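Local coordinates for protein cysteine protease (Xylella fastidiosa, PDB 3OIS) that binds the nucleotide UDP and probably cleaves peptide bonds as a papain-family (C1) cysteine protease, at residues Y244-N255 and G265-I274. Sequence-based numbering, arbitrary orientation.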
ATOM      1  N   TYR A 244       9.048  -9.525  -9.860  1.00 14.53           N
ATOM      2  CA  TYR A 244       8.753 -10.950  -9.759  1.00 13.87           C
ATOM      3  C   TYR A 244       9.946 -11.785 -10.246  1.00 16.30           C
ATOM      4  O   TYR A 244      10.828 -11.240 -10.885  1.00 16.46           O
ATOM      5  CB  TYR A 244       7.519 -11.317 -10.609  1.00 14.20           C
ATOM      6  CG  TYR A 244       7.648 -11.083 -12.118  1.00 14.57           C
ATOM      7  CD1 TYR A 244       7.191  -9.930 -12.745  1.00 14.78           C
ATOM      8  CD2 TYR A 244       8.201 -12.087 -12.893  1.00 14.07           C
ATOM      9  CE1 TYR A 244       7.306  -9.766 -14.143  1.00 16.64           C
ATOM     10  CE2 TYR A 244       8.299 -11.957 -14.262  1.00 14.58           C
ATOM     11  CZ  TYR A 244       7.833 -10.813 -14.878  1.00 17.57           C
ATOM     12  OH  TYR A 244       7.935 -10.682 -16.273  1.00 17.26           O
ATOM     13  N   ASP A 245       9.957 -13.060  -9.899  1.00 18.22           N
ATOM     14  CA  ASP A 245      11.063 -13.918 -10.318  1.00 17.90           C
ATOM     15  C   ASP A 245      10.505 -15.269 -10.620  1.00 19.52           C
ATOM     16  O   ASP A 245      10.139 -16.027  -9.691  1.00 17.42           O
ATOM     17  CB  ASP A 245      12.195 -13.961  -9.272  1.00 18.04           C
ATOM     18  CG  ASP A 245      13.491 -14.546  -9.868  1.00 22.66           C
ATOM     19  OD1 ASP A 245      13.380 -15.224 -10.897  1.00 24.93           O
ATOM     20  OD2 ASP A 245      14.595 -14.255  -9.392  1.00 22.48           O
ATOM     21  N   ASP A 246      10.410 -15.604 -11.917  1.00 19.92           N
ATOM     22  CA  ASP A 246       9.991 -16.990 -12.306  1.00 21.38           C
ATOM     23  C   ASP A 246      10.871 -18.080 -11.723  1.00 21.73           C
ATOM     24  O   ASP A 246      10.365 -19.206 -11.582  1.00 22.85           O
ATOM     25  CB  ASP A 246       9.933 -17.198 -13.818  1.00 20.43           C
ATOM     26  CG  ASP A 246       8.756 -16.528 -14.454  1.00 23.66           C
ATOM     27  OD1 ASP A 246       7.813 -16.056 -13.738  1.00 24.43           O
ATOM     28  OD2 ASP A 246       8.757 -16.440 -15.699  1.00 20.15           O
ATOM     29  N   GLU A 247      12.139 -17.788 -11.384  1.00 21.12           N
ATOM     30  CA  GLU A 247      13.058 -18.814 -10.852  1.00 24.34           C
ATOM     31  C   GLU A 247      12.493 -19.388  -9.560  1.00 23.63           C
ATOM     32  O   GLU A 247      12.583 -20.603  -9.301  1.00 24.11           O
ATOM     33  CB  GLU A 247      14.456 -18.219 -10.643  1.00 26.90           C
ATOM     34  CG  GLU A 247      15.592 -19.188 -10.154  1.00 33.69           C
ATOM     35  CD  GLU A 247      15.929 -20.277 -11.182  1.00 44.68           C
ATOM     36  OE1 GLU A 247      16.105 -19.961 -12.395  1.00 45.16           O
ATOM     37  OE2 GLU A 247      16.009 -21.460 -10.748  1.00 48.00           O
ATOM     38  N   ILE A 248      11.858 -18.520  -8.749  1.00 22.16           N
ATOM     39  CA  ILE A 248      11.305 -18.992  -7.477  1.00 19.49           C
ATOM     40  C   ILE A 248       9.748 -18.815  -7.423  1.00 17.75           C
ATOM     41  O   ILE A 248       9.146 -19.174  -6.432  1.00 18.98           O
ATOM     42  CB  ILE A 248      12.009 -18.280  -6.294  1.00 20.02           C
ATOM     43  CG1 ILE A 248      11.742 -16.755  -6.356  1.00 18.63           C
ATOM     44  CG2 ILE A 248      13.576 -18.636  -6.319  1.00 23.02           C
ATOM     45  CD1 ILE A 248      12.013 -16.054  -5.047  1.00 21.27           C
ATOM     46  N   ARG A 249       9.130 -18.294  -8.495  1.00 16.17           N
ATOM     47  CA  ARG A 249       7.660 -18.103  -8.606  1.00 16.20           C
ATOM     48  C   ARG A 249       7.162 -17.322  -7.366  1.00 16.58           C
ATOM     49  O   ARG A 249       6.226 -17.723  -6.667  1.00 16.67           O
ATOM     50  CB  ARG A 249       6.917 -19.451  -8.790  1.00 16.86           C
ATOM     51  CG  ARG A 249       7.283 -20.186 -10.143  1.00 21.68           C
ATOM     52  CD  ARG A 249       6.617 -21.589 -10.191  1.00 30.94           C
ATOM     53  NE  ARG A 249       5.188 -21.446  -9.845  1.00 37.62           N
ATOM     54  CZ  ARG A 249       4.217 -21.036 -10.669  1.00 41.86           C
ATOM     55  NH1 ARG A 249       2.972 -20.897 -10.187  1.00 42.76           N
ATOM     56  NH2 ARG A 249       4.460 -20.798 -11.972  1.00 43.92           N
ATOM     57  N   HIS A 250       7.834 -16.214  -7.125  1.00 15.91           N
ATOM     58  CA  HIS A 250       7.364 -15.189  -6.106  1.00 15.26           C
ATOM     59  C   HIS A 250       7.378 -13.791  -6.718  1.00 15.24           C
ATOM     60  O   HIS A 250       8.206 -13.514  -7.584  1.00 14.85           O
ATOM     61  CB  HIS A 250       8.221 -15.168  -4.867  1.00 15.35           C
ATOM     62  CG  HIS A 250       8.033 -16.331  -3.939  1.00 16.72           C
ATOM     63  ND1 HIS A 250       8.337 -17.638  -4.293  1.00 18.11           N
ATOM     64  CD2 HIS A 250       7.598 -16.376  -2.658  1.00 13.85           C
ATOM     65  CE1 HIS A 250       8.077 -18.433  -3.265  1.00 16.07           C
ATOM     66  NE2 HIS A 250       7.660 -17.682  -2.251  1.00 18.94           N
ATOM     67  N   PHE A 251       6.463 -12.932  -6.273  1.00 13.77           N
ATOM     68  CA  PHE A 251       6.458 -11.487  -6.506  1.00 11.69           C
ATOM     69  C   PHE A 251       7.163 -10.807  -5.354  1.00 11.94           C
ATOM     70  O   PHE A 251       7.110 -11.267  -4.184  1.00 13.54           O
ATOM     71  CB  PHE A 251       5.003 -10.928  -6.616  1.00 12.40           C
ATOM     72  CG  PHE A 251       4.336 -11.245  -7.923  1.00 12.04           C
ATOM     73  CD1 PHE A 251       4.297 -10.304  -8.930  1.00 12.46           C
ATOM     74  CD2 PHE A 251       3.732 -12.447  -8.106  1.00 13.51           C
ATOM     75  CE1 PHE A 251       3.679 -10.519 -10.146  1.00 15.57           C
ATOM     76  CE2 PHE A 251       3.100 -12.746  -9.377  1.00 18.92           C
ATOM     77  CZ  PHE A 251       3.062 -11.773 -10.388  1.00 16.61           C
ATOM     78  N   ARG A 252       7.898  -9.741  -5.685  1.00 12.81           N
ATOM     79  CA  ARG A 252       8.663  -9.002  -4.654  1.00 12.17           C
ATOM     80  C   ARG A 252       7.805  -7.865  -4.132  1.00 12.05           C
ATOM     81  O   ARG A 252       7.252  -7.066  -4.913  1.00 13.11           O
ATOM     82  CB  ARG A 252       9.890  -8.373  -5.335  1.00 15.41           C
ATOM     83  CG  ARG A 252      10.885  -7.711  -4.375  1.00 16.25           C
ATOM     84  CD  ARG A 252      11.480  -8.808  -3.553  1.00 12.35           C
ATOM     85  NE  ARG A 252      12.665  -8.271  -2.854  1.00 13.62           N
ATOM     86  CZ  ARG A 252      13.398  -8.973  -1.975  1.00 19.15           C
ATOM     87  NH1 ARG A 252      13.001 -10.200  -1.548  1.00 17.34           N
ATOM     88  NH2 ARG A 252      14.539  -8.430  -1.472  1.00 18.38           N
ATOM     89  N   ILE A 253       7.665  -7.818  -2.806  1.00 12.15           N
ATOM     90  CA  ILE A 253       6.818  -6.773  -2.175  1.00 11.65           C
ATOM     91  C   ILE A 253       7.647  -5.867  -1.253  1.00 13.22           C
ATOM     92  O   ILE A 253       8.456  -6.333  -0.483  1.00 12.70           O
ATOM     93  CB  ILE A 253       5.543  -7.398  -1.521  1.00 14.17           C
ATOM     94  CG1 ILE A 253       5.909  -8.383  -0.497  1.00 12.46           C
ATOM     95  CG2 ILE A 253       4.626  -8.125  -2.584  1.00 14.54           C
ATOM     96  CD1 ILE A 253       4.677  -8.734   0.379  1.00 18.86           C
ATOM     97  N   ARG A 254       7.414  -4.558  -1.355  1.00 10.26           N
ATOM     98  CA  ARG A 254       7.945  -3.533  -0.436  1.00 11.96           C
ATOM     99  C   ARG A 254       7.010  -3.463   0.705  1.00 11.66           C
ATOM    100  O   ARG A 254       5.849  -3.079   0.562  1.00 13.43           O
ATOM    101  CB  ARG A 254       7.936  -2.239  -1.225  1.00 12.45           C
ATOM    102  CG  ARG A 254       8.487  -1.035  -0.422  1.00 12.74           C
ATOM    103  CD  ARG A 254       8.301   0.272  -1.233  1.00 10.28           C
ATOM    104  NE  ARG A 254       8.431   1.403  -0.369  1.00 11.26           N
ATOM    105  CZ  ARG A 254       9.595   2.002   0.001  1.00 10.57           C
ATOM    106  NH1 ARG A 254      10.782   1.565  -0.478  1.00 14.66           N
ATOM    107  NH2 ARG A 254       9.586   3.041   0.837  1.00 14.04           N
ATOM    108  N   ASN A 255       7.484  -3.873   1.888  1.00 13.78           N
ATOM    109  CA  ASN A 255       6.613  -3.774   3.102  1.00 12.77           C
ATOM    110  C   ASN A 255       6.873  -2.391   3.775  1.00 12.90           C
ATOM    111  O   ASN A 255       7.735  -1.617   3.267  1.00 14.33           O
ATOM    112  CB  ASN A 255       6.842  -4.931   4.025  1.00 12.87           C
ATOM    113  CG  ASN A 255       5.603  -5.267   4.877  1.00  9.65           C
ATOM    114  OD1 ASN A 255       4.682  -4.465   4.982  1.00 11.98           O
ATOM    115  ND2 ASN A 255       5.581  -6.463   5.451  1.00 13.70           N
ATOM    116  N   GLY A 265      13.481  -4.927   4.531  1.00 13.41           N
ATOM    117  CA  GLY A 265      12.071  -4.459   4.499  1.00 15.63           C
ATOM    118  C   GLY A 265      11.258  -5.069   3.367  1.00 15.46           C
ATOM    119  O   GLY A 265      10.031  -4.814   3.278  1.00 15.10           O
ATOM    120  N   TYR A 266      11.883  -5.817   2.463  1.00 15.26           N
ATOM    121  CA  TYR A 266      11.192  -6.451   1.343  1.00 14.83           C
ATOM    122  C   TYR A 266      10.925  -7.963   1.585  1.00 14.03           C
ATOM    123  O   TYR A 266      11.680  -8.657   2.347  1.00 14.11           O
ATOM    124  CB  TYR A 266      12.021  -6.322   0.039  1.00 14.79           C
ATOM    125  CG  TYR A 266      12.023  -4.892  -0.492  1.00 13.50           C
ATOM    126  CD1 TYR A 266      12.800  -3.846   0.145  1.00 12.73           C
ATOM    127  CD2 TYR A 266      11.225  -4.530  -1.582  1.00 14.22           C
ATOM    128  CE1 TYR A 266      12.789  -2.558  -0.351  1.00 13.13           C
ATOM    129  CE2 TYR A 266      11.208  -3.191  -2.044  1.00 11.27           C
ATOM    130  CZ  TYR A 266      11.945  -2.224  -1.403  1.00 13.48           C
ATOM    131  OH  TYR A 266      11.887  -0.953  -1.868  1.00 16.85           O
ATOM    132  N   PHE A 267       9.892  -8.480   0.934  1.00 13.32           N
ATOM    133  CA  PHE A 267       9.504  -9.897   1.063  1.00 13.40           C
ATOM    134  C   PHE A 267       9.149 -10.484  -0.287  1.00 12.06           C
ATOM    135  O   PHE A 267       9.037  -9.751  -1.305  1.00 11.57           O
ATOM    136  CB  PHE A 267       8.275 -10.001   2.006  1.00 13.84           C
ATOM    137  CG  PHE A 267       8.562  -9.593   3.420  1.00 11.14           C
ATOM    138  CD1 PHE A 267       8.500  -8.245   3.846  1.00 11.71           C
ATOM    139  CD2 PHE A 267       8.837 -10.600   4.374  1.00  9.47           C
ATOM    140  CE1 PHE A 267       8.735  -7.907   5.248  1.00 13.29           C
ATOM    141  CE2 PHE A 267       9.033 -10.296   5.754  1.00 11.49           C
ATOM    142  CZ  PHE A 267       9.006  -8.947   6.194  1.00 13.42           C
ATOM    143  N   TRP A 268       8.995 -11.804  -0.325  1.00 12.36           N
ATOM    144  CA  TRP A 268       8.583 -12.534  -1.507  1.00 13.35           C
ATOM    145  C   TRP A 268       7.260 -13.192  -1.240  1.00 14.36           C
ATOM    146  O   TRP A 268       7.101 -13.890  -0.193  1.00 15.28           O
ATOM    147  CB  TRP A 268       9.556 -13.685  -1.787  1.00 14.52           C
ATOM    148  CG  TRP A 268      10.942 -13.306  -2.386  1.00 14.24           C
ATOM    149  CD1 TRP A 268      12.177 -13.562  -1.809  1.00 18.51           C
ATOM    150  CD2 TRP A 268      11.218 -12.779  -3.705  1.00 15.48           C
ATOM    151  NE1 TRP A 268      13.198 -13.186  -2.670  1.00 19.55           N
ATOM    152  CE2 TRP A 268      12.644 -12.673  -3.817  1.00 18.02           C
ATOM    153  CE3 TRP A 268      10.410 -12.315  -4.763  1.00 15.50           C
ATOM    154  CZ2 TRP A 268      13.261 -12.126  -4.934  1.00 18.42           C
ATOM    155  CZ3 TRP A 268      11.044 -11.850  -5.913  1.00 17.43           C
ATOM    156  CH2 TRP A 268      12.452 -11.723  -5.964  1.00 17.80           C
ATOM    157  N   MET A 269       6.307 -12.965  -2.160  1.00 13.66           N
ATOM    158  CA  MET A 269       4.963 -13.511  -2.057  1.00 12.95           C
ATOM    159  C   MET A 269       4.771 -14.563  -3.182  1.00 14.24           C
ATOM    160  O   MET A 269       4.932 -14.221  -4.313  1.00 13.22           O
ATOM    161  CB  MET A 269       3.873 -12.423  -2.253  1.00 12.85           C
ATOM    162  CG  MET A 269       2.456 -13.062  -2.159  1.00 11.89           C
ATOM    163  SD  MET A 269       1.159 -11.727  -2.196  1.00 13.73           S
ATOM    164  CE  MET A 269       1.241 -11.169  -0.472  1.00 14.97           C
ATOM    165  N   PRO A 270       4.354 -15.793  -2.867  1.00 16.44           N
ATOM    166  CA  PRO A 270       4.208 -16.829  -3.914  1.00 16.44           C
ATOM    167  C   PRO A 270       3.182 -16.450  -4.991  1.00 17.09           C
ATOM    168  O   PRO A 270       2.190 -15.798  -4.697  1.00 16.25           O
ATOM    169  CB  PRO A 270       3.649 -18.061  -3.162  1.00 19.41           C
ATOM    170  CG  PRO A 270       3.847 -17.746  -1.665  1.00 17.83           C
ATOM    171  CD  PRO A 270       4.018 -16.266  -1.512  1.00 17.30           C
ATOM    172  N   TYR A 271       3.430 -16.855  -6.234  1.00 16.88           N
ATOM    173  CA  TYR A 271       2.430 -16.715  -7.272  1.00 16.47           C
ATOM    174  C   TYR A 271       1.047 -17.206  -6.890  1.00 16.10           C
ATOM    175  O   TYR A 271       0.045 -16.559  -7.215  1.00 17.99           O
ATOM    176  CB  TYR A 271       2.904 -17.526  -8.506  1.00 15.20           C
ATOM    177  CG  TYR A 271       4.034 -16.848  -9.266  1.00 16.79           C
ATOM    178  CD1 TYR A 271       4.706 -15.710  -8.774  1.00 18.01           C
ATOM    179  CD2 TYR A 271       4.492 -17.374 -10.468  1.00 21.24           C
ATOM    180  CE1 TYR A 271       5.756 -15.127  -9.503  1.00 16.99           C
ATOM    181  CE2 TYR A 271       5.593 -16.777 -11.199  1.00 18.99           C
ATOM    182  CZ  TYR A 271       6.213 -15.671 -10.709  1.00 19.49           C
ATOM    183  OH  TYR A 271       7.276 -15.070 -11.402  1.00 17.01           O
ATOM    184  N   GLU A 272       0.988 -18.334  -6.172  1.00 17.52           N
ATOM    185  CA  GLU A 272      -0.326 -18.933  -5.789  1.00 17.35           C
ATOM    186  C   GLU A 272      -1.029 -18.092  -4.700  1.00 16.23           C
ATOM    187  O   GLU A 272      -2.253 -18.237  -4.481  1.00 17.51           O
ATOM    188  CB  GLU A 272      -0.093 -20.352  -5.223  1.00 19.73           C
ATOM    189  CG  GLU A 272       0.599 -21.410  -6.159  1.00 25.07           C
ATOM    190  CD  GLU A 272       2.161 -21.279  -6.341  1.00 35.19           C
ATOM    191  OE1 GLU A 272       2.699 -22.057  -7.199  1.00 36.47           O
ATOM    192  OE2 GLU A 272       2.865 -20.417  -5.684  1.00 28.49           O
ATOM    193  N   TYR A 273      -0.275 -17.263  -4.007  1.00 14.95           N
ATOM    194  CA  TYR A 273      -0.871 -16.422  -2.977  1.00 14.24           C
ATOM    195  C   TYR A 273      -1.497 -15.215  -3.690  1.00 16.05           C
ATOM    196  O   TYR A 273      -2.703 -14.948  -3.549  1.00 15.11           O
ATOM    197  CB  TYR A 273       0.248 -16.018  -2.028  1.00 13.78           C
ATOM    198  CG  TYR A 273      -0.188 -15.442  -0.670  1.00 13.48           C
ATOM    199  CD1 TYR A 273       0.364 -15.986   0.479  1.00 14.18           C
ATOM    200  CD2 TYR A 273      -1.139 -14.395  -0.534  1.00 13.85           C
ATOM    201  CE1 TYR A 273       0.066 -15.511   1.703  1.00 16.08           C
ATOM    202  CE2 TYR A 273      -1.517 -13.942   0.754  1.00 14.49           C
ATOM    203  CZ  TYR A 273      -0.865 -14.472   1.864  1.00 16.77           C
ATOM    204  OH  TYR A 273      -1.173 -14.075   3.150  1.00 16.80           O
ATOM    205  N   ILE A 274      -0.683 -14.468  -4.451  1.00 15.25           N
ATOM    206  CA  ILE A 274      -1.193 -13.250  -5.064  1.00 15.09           C
ATOM    207  C   ILE A 274      -2.364 -13.468  -6.046  1.00 16.20           C
ATOM    208  O   ILE A 274      -3.211 -12.573  -6.211  1.00 18.07           O
ATOM    209  CB  ILE A 274      -0.016 -12.475  -5.755  1.00 15.50           C
ATOM    210  CG1 ILE A 274      -0.327 -10.981  -5.820  1.00 15.04           C
ATOM    211  CG2 ILE A 274       0.278 -13.152  -7.134  1.00 14.93           C
ATOM    212  CD1 ILE A 274       0.953 -10.059  -6.246  1.00 13.64           C
TER
HETATM  213  O   HOH W   1       5.617 -20.071  -5.553  1.00 25.20           O
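The β-hairpin of strands 250-254 and 266-270 in the papain-family sheet is zipped by backbone bonds of the hydrogen-bonded pairs F251-M269 and I253-F267; M269 N reaches F251 O at 2.8 Å. On the face carrying R252, Y266 and W268, the indole is sandwiched: I248 CD1 sits over one side, 3.7 Å from the centroid of the W268 five-membered ring, and the R252 guanidinium covers the other in a cation-π contact, NH1 nearest. The R252 chain, bent at chi2 (67°), lays CD over the W268 six-membered ring, sets its guanidinium against Y266 CB and lets NH1 salt-bridge E263. R254 NH1 donates, near the guanidinium plane, to Y266 OH at 3.1 Å; the backbone oxygens of F67 and Q68 also hold this guanidinium. Beyond the strands, Y271 of helix 271-274 packs against the 245-249 turn: its N donates to R249 O (3.0 Å), R249 CB covers its ring face, and its OH donates to D246 OD1 at 2.6 Å, on the anti side of a carboxylate that also salt-bridges K195. R249 NH1 salt-bridges E272 OE1 at 3.2 Å, from above the carboxylate plane, and a water links R249 O to E272 OE2. The F251 ring lies between Y244 CB and I274 CD1, within the β-domain of the papain fold.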